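Local coordinates for iron-regulated ABC transporter siderophore-binding protein SirA (Staphylococcus aureus subsp. aureus, PDB 3MWF), which binds the iron(III) complex of staphyloferrin B and probably delivers it to an ABC transporter for uptake into the cell, at residues Thr26-Ala31 with Leu86-Lys91. Sequence-based numbering, arbitrary orientation.
Sequences TLYQGA and LIVASK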
ATOM      1  N   THR A  26       3.928  12.148   9.991  1.00 13.90           N
ATOM      2  CA  THR A  26       3.292  11.336   8.948  1.00 12.47           C
ATOM      3  C   THR A  26       2.211  10.476   9.553  1.00 12.08           C
ATOM      4  O   THR A  26       2.469   9.699  10.483  1.00 13.22           O
ATOM      5  CB  THR A  26       4.345  10.487   8.193  1.00 12.92           C
ATOM      6  OG1 THR A  26       5.216   9.841   9.143  1.00 12.09           O
ATOM      7  CG2 THR A  26       5.154  11.359   7.268  1.00 13.02           C
ATOM      8  N   LEU A  27       0.989  10.600   9.021  1.00 11.42           N
ATOM      9  CA  LEU A  27      -0.203   9.956   9.611  1.00 10.46           C
ATOM     10  C   LEU A  27      -0.715   8.729   8.870  1.00 10.69           C
ATOM     11  O   LEU A  27      -1.787   8.237   9.180  1.00 11.62           O
ATOM     12  CB  LEU A  27      -1.347  10.976   9.747  1.00 10.02           C
ATOM     13  CG  LEU A  27      -0.982  12.180  10.639  1.00 11.53           C
ATOM     14  CD1 LEU A  27      -2.198  13.083  10.783  1.00 11.47           C
ATOM     15  CD2 LEU A  27      -0.523  11.731  12.019  1.00 13.25           C
ATOM     16  N   TYR A  28       0.042   8.256   7.882  1.00 10.77           N
ATOM     17  CA  TYR A  28      -0.204   6.902   7.391  1.00 12.04           C
ATOM     18  C   TYR A  28       1.100   6.209   7.020  1.00 11.53           C
ATOM     19  O   TYR A  28       2.088   6.872   6.752  1.00 11.69           O
ATOM     20  CB  TYR A  28      -1.209   6.895   6.232  1.00 11.34           C
ATOM     21  CG  TYR A  28      -0.887   7.695   5.007  1.00 11.88           C
ATOM     22  CD1 TYR A  28      -1.290   9.038   4.909  1.00 10.38           C
ATOM     23  CD2 TYR A  28      -0.300   7.093   3.886  1.00 11.79           C
ATOM     24  CE1 TYR A  28      -1.064   9.767   3.728  1.00 11.93           C
ATOM     25  CE2 TYR A  28      -0.052   7.818   2.716  1.00 12.63           C
ATOM     26  CZ  TYR A  28      -0.473   9.140   2.635  1.00 12.78           C
ATOM     27  OH  TYR A  28      -0.264   9.878   1.492  1.00 14.33           O
ATOM     28  N   GLN A  29       1.085   4.870   6.996  1.00 11.07           N
ATOM     29  CA  GLN A  29       2.329   4.108   6.822  1.00 11.89           C
ATOM     30  C   GLN A  29       3.134   4.573   5.616  1.00 12.15           C
ATOM     31  O   GLN A  29       4.347   4.732   5.693  1.00 12.36           O
ATOM     32  CB  GLN A  29       1.984   2.621   6.612  1.00 11.42           C
ATOM     33  CG  GLN A  29       0.931   2.055   7.583  1.00 10.81           C
ATOM     34  CD  GLN A  29       1.397   2.060   9.023  1.00 14.97           C
ATOM     35  OE1 GLN A  29       2.494   1.609   9.323  1.00 14.34           O
ATOM     36  NE2 GLN A  29       0.557   2.589   9.927  1.00 12.37           N
ATOM     37  N   GLY A  30       2.466   4.747   4.475  1.00 12.56           N
ATOM     38  CA  GLY A  30       3.181   5.057   3.233  1.00 12.84           C
ATOM     39  C   GLY A  30       3.833   6.424   3.277  1.00 12.72           C
ATOM     40  O   GLY A  30       4.863   6.617   2.668  1.00 13.26           O
ATOM     41  N   ALA A  31       3.208   7.366   3.983  1.00 11.98           N
ATOM     42  CA  ALA A  31       3.747   8.716   4.127  1.00 12.15           C
ATOM     43  C   ALA A  31       5.039   8.635   4.939  1.00 12.60           C
ATOM     44  O   ALA A  31       6.037   9.284   4.618  1.00 13.22           O
ATOM     45  CB  ALA A  31       2.719   9.624   4.810  1.00 13.25           C
ATOM     46  N   LEU A  86       4.958  20.455   9.363  1.00 17.51           N
ATOM     47  CA  LEU A  86       4.182  19.840   8.288  1.00 16.48           C
ATOM     48  C   LEU A  86       3.559  18.548   8.794  1.00 16.50           C
ATOM     49  O   LEU A  86       4.242  17.739   9.453  1.00 15.91           O
ATOM     50  CB  LEU A  86       5.071  19.529   7.081  1.00 17.29           C
ATOM     51  CG  LEU A  86       4.374  18.883   5.872  1.00 18.60           C
ATOM     52  CD1 LEU A  86       3.330  19.851   5.272  1.00 19.58           C
ATOM     53  CD2 LEU A  86       5.397  18.470   4.841  1.00 20.02           C
ATOM     54  N   ILE A  87       2.267  18.380   8.530  1.00 15.04           N
ATOM     55  CA  ILE A  87       1.579  17.119   8.820  1.00 14.93           C
ATOM     56  C   ILE A  87       1.125  16.529   7.497  1.00 14.99           C
ATOM     57  O   ILE A  87       0.554  17.235   6.675  1.00 14.88           O
ATOM     58  CB  ILE A  87       0.383  17.326   9.770  1.00 14.61           C
ATOM     59  CG1 ILE A  87       0.897  17.911  11.098  1.00 14.83           C
ATOM     60  CG2 ILE A  87      -0.437  16.001   9.971  1.00 14.50           C
ATOM     61  CD1 ILE A  87      -0.222  18.517  11.950  1.00 14.37           C
ATOM     62  N   VAL A  88       1.381  15.230   7.287  1.00 14.65           N
ATOM     63  CA  VAL A  88       0.897  14.569   6.070  1.00 14.86           C
ATOM     64  C   VAL A  88      -0.241  13.613   6.484  1.00 14.78           C
ATOM     65  O   VAL A  88      -0.042  12.675   7.278  1.00 14.52           O
ATOM     66  CB  VAL A  88       2.023  13.766   5.320  1.00 15.10           C
ATOM     67  CG1 VAL A  88       1.478  13.094   4.055  1.00 15.56           C
ATOM     68  CG2 VAL A  88       3.196  14.682   4.939  1.00 16.87           C
ATOM     69  N   ALA A  89      -1.431  13.880   5.950  1.00 13.38           N
ATOM     70  CA  ALA A  89      -2.661  13.209   6.364  1.00 13.12           C
ATOM     71  C   ALA A  89      -3.276  12.575   5.127  1.00 12.65           C
ATOM     72  O   ALA A  89      -2.744  12.739   4.030  1.00 12.70           O
ATOM     73  CB  ALA A  89      -3.658  14.220   6.970  1.00 13.92           C
ATOM     74  N   SER A  90      -4.366  11.845   5.338  1.00 12.67           N
ATOM     75  CA  SER A  90      -5.168  11.293   4.235  1.00 12.70           C
ATOM     76  C   SER A  90      -6.643  11.606   4.493  1.00 13.61           C
ATOM     77  O   SER A  90      -7.080  11.703   5.655  1.00 13.22           O
ATOM     78  CB  SER A  90      -4.953   9.767   4.121  1.00 11.83           C
ATOM     79  OG  SER A  90      -5.491   9.072   5.244  1.00 11.40           O
ATOM     80  N   LYS A  91      -7.420  11.731   3.421  1.00 13.47           N
ATOM     81  CA  LYS A  91      -8.859  11.924   3.574  1.00 15.74           C
ATOM     82  C   LYS A  91      -9.452  10.661   4.194  1.00 15.14           C
ATOM     83  O   LYS A  91     -10.265  10.720   5.115  1.00 15.17           O
ATOM     84  CB  LYS A  91      -9.496  12.270   2.213  1.00 15.75           C
ATOM     85  CG  LYS A  91     -10.988  12.625   2.243  1.00 23.04           C
ATOM     86  CD  LYS A  91     -11.283  13.508   1.031  1.00 26.59           C
ATOM     87  CE  LYS A  91     -12.424  12.974   0.163  1.00 33.24           C
ATOM     88  NZ  LYS A  91     -13.773  13.140   0.814  1.00 33.25           N
TER
HETATM   89  O   HOH W   1      -3.620   9.353   7.373  1.00 12.63           O
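Thr26 and Val88 pair as parallel strand neighbours, and the amide of Leu27 closes the bridge with a bond to Val88 O (N–O 2.9 Å) that meets the carbonyl almost end-on (C=O...N 168°). Past this point the first chain leaves the sheet for helix 29-37, a strand-to-helix turn in one lobe of the periplasmic binding protein fold. At its N-cap, Tyr28 directs CB toward 86-91, and a chi1 of 58° holds CG over the backbone, turning the ring the same way. CD1 rests on Ser90 CB (3.8 Å); CE1, on the ring edge, comes 3.4 Å from Ala89 O, which lies near the ring plane, and meets Val88 CG1 obliquely (4.2 Å). At the tip, OH hydrogen-bonds Thr110 and Thr119. Ala31 CB covers one ring face over its centre and also touches Val88 CG1 (3.8 Å). On the other side of the sheet, Leu27 CD1 packs on Ile87 CG2 (3.5 Å). A water links Leu27 O, weakly, to Ser90 OG, which also caps the backbone N of Arg93, a siderophore-pocket residue. Strand 86-90 lies between strands 24-26 and 107-110, with helix 116-127 against Val88 and Ala31, and helix 98-104 against Leu27 and Ala89.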